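PDB 4C0Z: pilus tip adhesin Cpa from Streptococcus pyogenes, which sits at the pilus tip and mediates adhesion to host cells by binding surface targets covalently through reactive thioester bonds, this chain being its N-terminal thioester domain. Local coordinates for residues Y38-K42 and Q52-F56; W73-G79 and L193-S199. One frame throughout, in Å; residues are numbered along the deposited sequence. Where two conformers were deposited one is given.

Interaction 1: residues Y38-K42 and Q52-F56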
loop_
_atom_site.group_PDB
_atom_site.type_symbol
_atom_site.label_atom_id
_atom_site.label_comp_id
_atom_site.label_asym_id
_atom_site.label_seq_id
_atom_site.Cartn_x
_atom_site.Cartn_y
_atom_site.Cartn_z
ATOM N N TYR I 38 0.901 -4.493 -12.972
ATOM C CA TYR I 38 1.375 -3.266 -13.594
ATOM C C TYR I 38 0.355 -2.139 -13.354
ATOM O O TYR I 38 -0.813 -2.401 -13.065
ATOM C CB TYR I 38 1.558 -3.457 -15.110
ATOM C CG TYR I 38 2.773 -4.244 -15.544
ATOM C CD1 TYR I 38 4.047 -3.912 -15.084
ATOM C CD2 TYR I 38 2.673 -5.233 -16.525
ATOM C CE1 TYR I 38 5.180 -4.591 -15.536
ATOM C CE2 TYR I 38 3.798 -5.919 -16.982
ATOM C CZ TYR I 38 5.052 -5.592 -16.490
ATOM O OH TYR I 38 6.163 -6.290 -16.939
ATOM N N HIS I 39 0.822 -0.888 -13.472
ATOM C CA HIS I 39 0.006 0.320 -13.392
ATOM C C HIS I 39 0.541 1.296 -14.383
ATOM O O HIS I 39 1.735 1.268 -14.702
ATOM C CB HIS I 39 0.019 0.949 -11.970
ATOM C CG HIS I 39 -0.498 0.017 -10.928
ATOM N ND1 HIS I 39 -1.854 -0.163 -10.734
ATOM C CD2 HIS I 39 0.179 -0.839 -10.127
ATOM C CE1 HIS I 39 -1.963 -1.110 -9.822
ATOM N NE2 HIS I 39 -0.764 -1.531 -9.410
ATOM N N ASN I 40 -0.339 2.176 -14.867
ATOM C CA ASN I 40 0.032 3.259 -15.747
ATOM C C ASN I 40 -0.928 4.387 -15.439
ATOM O O ASN I 40 -1.923 4.587 -16.123
ATOM C CB ASN I 40 0.051 2.857 -17.233
ATOM C CG ASN I 40 0.758 3.868 -18.101
ATOM O OD1 ASN I 40 0.958 5.041 -17.730
ATOM N ND2 ASN I 40 1.150 3.439 -19.293
ATOM N N LEU I 41 -0.644 5.080 -14.351
ATOM C CA LEU I 41 -1.475 6.158 -13.840
ATOM C C LEU I 41 -1.363 7.405 -14.651
ATOM O O LEU I 41 -0.271 7.790 -15.091
ATOM C CB LEU I 41 -1.214 6.426 -12.347
ATOM C CG LEU I 41 -1.161 5.198 -11.429
ATOM C CD1 LEU I 41 -0.683 5.562 -10.043
ATOM C CD2 LEU I 41 -2.484 4.467 -11.389
ATOM N N LYS I 42 -2.517 8.017 -14.885
ATOM C CA LYS I 42 -2.630 9.237 -15.679
ATOM C C LYS I 42 -3.574 10.229 -15.031
ATOM O O LYS I 42 -4.457 9.836 -14.274
ATOM C CB LYS I 42 -3.154 8.900 -17.091
ATOM C CG LYS I 42 -2.095 8.890 -18.183
ATOM C CD LYS I 42 -1.218 7.665 -18.213
ATOM C CE LYS I 42 -0.730 7.336 -19.600
ATOM N NZ LYS I 42 0.746 7.413 -19.696
ATOM N N GLN I 52 1.645 11.701 -17.325
ATOM C CA GLN I 52 2.097 10.509 -16.595
ATOM C C GLN I 52 2.050 10.841 -15.097
ATOM O O GLN I 52 2.589 11.868 -14.675
ATOM C CB GLN I 52 3.533 10.085 -17.021
ATOM C CG GLN I 52 4.008 8.769 -16.392
ATOM C CD GLN I 52 3.228 7.573 -16.896
ATOM O OE1 GLN I 52 3.058 7.395 -18.099
ATOM N NE2 GLN I 52 2.730 6.727 -15.995
ATOM N N ALA I 53 1.339 10.015 -14.321
ATOM C CA ALA I 53 1.197 10.212 -12.876
ATOM C C ALA I 53 1.748 9.037 -12.089
ATOM O O ALA I 53 1.866 7.931 -12.615
ATOM C CB ALA I 53 -0.260 10.444 -12.509
ATOM N N TYR I 54 2.127 9.305 -10.832
ATOM C CA TYR I 54 2.622 8.325 -9.871
ATOM C C TYR I 54 1.872 8.576 -8.580
ATOM O O TYR I 54 1.565 9.729 -8.255
ATOM C CB TYR I 54 4.153 8.432 -9.690
ATOM C CG TYR I 54 4.898 7.996 -10.934
ATOM C CD1 TYR I 54 5.162 6.649 -11.174
ATOM C CD2 TYR I 54 5.243 8.918 -11.927
ATOM C CE1 TYR I 54 5.781 6.229 -12.351
ATOM C CE2 TYR I 54 5.891 8.515 -13.102
ATOM C CZ TYR I 54 6.155 7.166 -13.311
ATOM O OH TYR I 54 6.820 6.752 -14.448
ATOM N N CYS I 55 1.548 7.507 -7.861
ATOM C CA CYS I 55 0.784 7.609 -6.631
ATOM C C CYS I 55 1.641 7.663 -5.386
ATOM O O CYS I 55 2.822 7.313 -5.416
ATOM C CB CYS I 55 -0.242 6.482 -6.545
ATOM S SG CYS I 55 0.484 4.833 -6.429
ATOM N N PHE I 56 1.010 8.055 -4.275
ATOM C CA PHE I 56 1.552 8.021 -2.923
ATOM C C PHE I 56 0.418 7.728 -1.949
ATOM O O PHE I 56 -0.733 7.745 -2.377
ATOM C CB PHE I 56 2.412 9.234 -2.574
ATOM C CG PHE I 56 1.793 10.602 -2.536
ATOM C CD1 PHE I 56 1.624 11.337 -3.706
ATOM C CD2 PHE I 56 1.533 11.225 -1.322
ATOM C CE1 PHE I 56 1.151 12.651 -3.663
ATOM C CE2 PHE I 56 1.056 12.540 -1.280
ATOM C CZ PHE I 56 0.877 13.247 -2.448
HETATM O O HOH W 1 2.122 5.249 -13.271
#
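The carboxamides of Asn40 and Gln52 meet at an angle of 29° between their planes, and Gln52 NE2 donates to Asn40 OD1 at 3.0 Å. Asn40 OD1 lies nearly in the amide plane of Gln52, whereas NE2 stands above the carbonyl plane of Asn40. Lys42 NZ reaches the same oxygen from the opposite face and also binds Gln52 OE1 at 2.8 Å, so one ammonium group bridges two amide oxygens that otherwise stand as close acceptors. To get there the lysine chain bends at chi2 and chi4, while Gln52, with CG trans to its N (chi1 -174°), folds at chi2. Beside this polar cluster, Ala53 N gives a 2.9 Å bond to Leu41 O, and a water links Leu41 N to Ala53 O. Leu41 supplies the apolar part: its CB lies 4.1 Å from Ala53 CB, where a small residue allows close approach, and its CD1 rests 3.6 Å from CB of Cys55, the thioester cysteine, which touches bound spermidine. The contact belongs to the antiparallel hairpin of strands 41-44 and 51-56. Strand 19-23 flanks the first strand and strand 205-211 the second, while helix 123-138 packs against Asn40 and Tyr54.

Interaction 2: residues W73-G79 and L193-S199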
loop_
_atom_site.group_PDB
_atom_site.type_symbol
_atom_site.label_atom_id
_atom_site.label_comp_id
_atom_site.label_asym_id
_atom_site.label_seq_id
_atom_site.Cartn_x
_atom_site.Cartn_y
_atom_site.Cartn_z
ATOM N N TRP I 73 -11.635 12.003 -8.584
ATOM C CA TRP I 73 -11.418 13.417 -8.909
ATOM C C TRP I 73 -10.347 14.029 -8.077
ATOM O O TRP I 73 -10.214 13.705 -6.895
ATOM C CB TRP I 73 -12.723 14.199 -8.856
ATOM C CG TRP I 73 -13.815 13.530 -9.642
ATOM C CD1 TRP I 73 -14.838 12.774 -9.141
ATOM C CD2 TRP I 73 -13.882 13.396 -11.070
ATOM N NE1 TRP I 73 -15.585 12.251 -10.165
ATOM C CE2 TRP I 73 -15.018 12.612 -11.364
ATOM C CE3 TRP I 73 -13.095 13.877 -12.136
ATOM C CZ2 TRP I 73 -15.413 12.334 -12.681
ATOM C CZ3 TRP I 73 -13.490 13.596 -13.435
ATOM C CH2 TRP I 73 -14.625 12.819 -13.696
ATOM N N TYR I 74 -9.529 14.893 -8.722
ATOM C CA TYR I 74 -8.336 15.494 -8.122
ATOM C C TYR I 74 -8.246 17.007 -8.269
ATOM O O TYR I 74 -8.721 17.561 -9.264
ATOM C CB TYR I 74 -7.063 14.846 -8.714
ATOM C CG TYR I 74 -6.902 13.388 -8.336
ATOM C CD1 TYR I 74 -7.565 12.381 -9.042
ATOM C CD2 TYR I 74 -6.083 13.010 -7.278
ATOM C CE1 TYR I 74 -7.466 11.040 -8.656
ATOM C CE2 TYR I 74 -5.961 11.674 -6.899
ATOM C CZ TYR I 74 -6.653 10.693 -7.587
ATOM O OH TYR I 74 -6.529 9.376 -7.209
ATOM N N LYS I 75 -7.593 17.655 -7.285
ATOM C CA LYS I 75 -7.329 19.095 -7.258
ATOM C C LYS I 75 -5.809 19.247 -7.499
ATOM O O LYS I 75 -5.008 18.611 -6.805
ATOM C CB LYS I 75 -7.721 19.666 -5.884
ATOM C CG LYS I 75 -7.443 21.157 -5.669
ATOM C CD LYS I 75 -7.930 21.542 -4.281
ATOM C CE LYS I 75 -7.850 23.032 -4.054
ATOM N NZ LYS I 75 -8.357 23.404 -2.707
ATOM N N LYS I 76 -5.416 20.056 -8.490
ATOM C CA LYS I 76 -4.001 20.291 -8.813
ATOM C C LYS I 76 -3.409 21.345 -7.858
ATOM O O LYS I 76 -3.951 22.440 -7.727
ATOM C CB LYS I 76 -3.824 20.717 -10.287
ATOM C CG LYS I 76 -2.361 20.853 -10.736
ATOM C CD LYS I 76 -2.252 21.172 -12.214
ATOM C CE LYS I 76 -0.891 21.720 -12.587
ATOM N NZ LYS I 76 -0.659 21.754 -14.066
ATOM N N LEU I 77 -2.295 21.003 -7.207
ATOM C CA LEU I 77 -1.598 21.888 -6.273
ATOM C C LEU I 77 -0.144 21.973 -6.658
ATOM O O LEU I 77 0.352 21.142 -7.424
ATOM C CB LEU I 77 -1.695 21.363 -4.820
ATOM C CG LEU I 77 -3.088 21.103 -4.217
ATOM C CD1 LEU I 77 -2.958 20.280 -2.958
ATOM C CD2 LEU I 77 -3.811 22.416 -3.898
ATOM N N GLU I 78 0.540 22.987 -6.119
ATOM C CA GLU I 78 1.974 23.219 -6.293
ATOM C C GLU I 78 2.698 22.094 -5.579
ATOM O O GLU I 78 2.359 21.772 -4.441
ATOM C CB GLU I 78 2.385 24.569 -5.677
ATOM C CG GLU I 78 2.250 25.741 -6.634
ATOM C CD GLU I 78 1.992 27.096 -5.997
ATOM O OE1 GLU I 78 2.473 27.334 -4.863
ATOM O OE2 GLU I 78 1.326 27.933 -6.651
ATOM N N GLY I 79 3.641 21.460 -6.264
ATOM C CA GLY I 79 4.404 20.351 -5.701
ATOM C C GLY I 79 5.463 20.735 -4.679
ATOM O O GLY I 79 6.578 20.217 -4.744
ATOM N N LEU I 193 7.049 20.291 -10.539
ATOM C CA LEU I 193 6.259 19.280 -9.858
ATOM C C LEU I 193 4.866 19.753 -9.456
ATOM O O LEU I 193 4.707 20.863 -8.939
ATOM C CB LEU I 193 7.038 18.797 -8.618
ATOM C CG LEU I 193 6.453 17.662 -7.775
ATOM C CD1 LEU I 193 6.341 16.377 -8.584
ATOM C CD2 LEU I 193 7.306 17.435 -6.554
ATOM N N SER I 194 3.869 18.884 -9.668
ATOM C CA SER I 194 2.472 19.093 -9.289
ATOM C C SER I 194 1.985 17.938 -8.424
ATOM O O SER I 194 2.308 16.780 -8.697
ATOM C CB SER I 194 1.575 19.208 -10.515
ATOM O OG SER I 194 1.805 20.431 -11.195
ATOM N N ILE I 195 1.202 18.261 -7.386
ATOM C CA ILE I 195 0.549 17.289 -6.510
ATOM C C ILE I 195 -0.949 17.307 -6.854
ATOM O O ILE I 195 -1.547 18.368 -6.958
ATOM C CB ILE I 195 0.817 17.552 -4.993
ATOM C CG1 ILE I 195 2.305 17.321 -4.627
ATOM C CG2 ILE I 195 -0.096 16.709 -4.106
ATOM C CD1 ILE I 195 2.744 18.003 -3.358
ATOM N N PHE I 196 -1.536 16.126 -7.029
ATOM C CA PHE I 196 -2.951 15.966 -7.312
ATOM C C PHE I 196 -3.608 15.386 -6.072
ATOM O O PHE I 196 -3.339 14.238 -5.679
ATOM C CB PHE I 196 -3.174 15.122 -8.579
ATOM C CG PHE I 196 -2.734 15.871 -9.813
ATOM C CD1 PHE I 196 -1.414 15.798 -10.264
ATOM C CD2 PHE I 196 -3.627 16.691 -10.501
ATOM C CE1 PHE I 196 -1.001 16.530 -11.381
ATOM C CE2 PHE I 196 -3.220 17.397 -11.630
ATOM C CZ PHE I 196 -1.909 17.323 -12.058
ATOM N N GLN I 197 -4.405 16.225 -5.404
ATOM C CA GLN I 197 -5.081 15.859 -4.163
ATOM C C GLN I 197 -6.393 15.173 -4.469
ATOM O O GLN I 197 -7.234 15.746 -5.141
ATOM C CB GLN I 197 -5.289 17.097 -3.274
ATOM C CG GLN I 197 -5.995 16.795 -1.957
ATOM C CD GLN I 197 -6.289 18.019 -1.122
ATOM O OE1 GLN I 197 -5.937 19.144 -1.465
ATOM N NE2 GLN I 197 -6.959 17.817 -0.005
ATOM N N SER I 198 -6.564 13.940 -3.969
ATOM C CA SER I 198 -7.795 13.164 -4.149
ATOM C C SER I 198 -8.932 13.766 -3.351
ATOM O O SER I 198 -8.739 14.041 -2.172
ATOM C CB SER I 198 -7.583 11.725 -3.661
ATOM O OG SER I 198 -8.739 10.952 -3.925
ATOM N N SER I 199 -10.111 13.916 -3.980
ATOM C CA SER I 199 -11.344 14.410 -3.355
ATOM C C SER I 199 -11.794 13.429 -2.278
ATOM O O SER I 199 -12.130 13.826 -1.164
ATOM C CB SER I 199 -12.439 14.561 -4.408
ATOM O OG SER I 199 -13.658 14.973 -3.816
HETATM O O HOH W 2 -10.843 11.122 -5.804
#
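Gln197 lies opposite Lys75, in a hydrogen-bonded antiparallel pair whose two backbone bonds run from Lys75 N to Gln197 O and from Gln197 N to Lys75 O, the latter 2.8 Å. Its extended aliphatic chain passes Leu77, whose CD1 comes 4.0 Å from Gln197 CB. On the other face, Tyr74 meets its non-hydrogen-bonded partner Ser198, CE2 standing 3.6 Å from Ser198 CB, which is small enough to lie close to the ring. Placed beside its own backbone N (chi1 -67°), the tyrosine ring also brings CD2 to 3.8 Å from Phe196 CB and presents an edge to Phe196 O; its hydroxyl bonds to the backbone carbonyl of Gln204, whose side chain is the thioester partner of Cys55. Lys76 runs fully extended beside Phe196, CG 3.7 Å from CE2, so its methylenes run alongside the ring. At the far end a side chain on Gly79 would run into Leu193 O, the oxygen that accepts from Gly79 N; separately, Ile195 CD1 lies 3.7 Å from Gly79 CA. Six main-chain hydrogen bonds thus set the register; Tyr74 and Phe196 pack against Leu206 on one face, while the polar side chains of Lys75 and Gln197 suit a partly exposed place on the other.

From the N terminus, strand 41-44 turns back into strand 51-56, and interaction 1 closes this short loop of nine residues. Only then does the chain enter strand 72-78. Interaction 2 closes a far longer excursion of 113 residues, just over half of them helical, which includes helices 81-87, 98-108 and 123-138, before strand 191-198 returns beside 72-78. The two contacts follow in series, neither enclosing nor crossing the other. Both belong to one closed antiparallel barrel, where strand 205-211 lies between 51-56 and 191-198. They also touch directly, Phe56 CZ packing 4.0 Å from Ile195 CG2. Interaction 1 carries the thioester cysteine, and interaction 2 lies beside the strand that follows its partner glutamine.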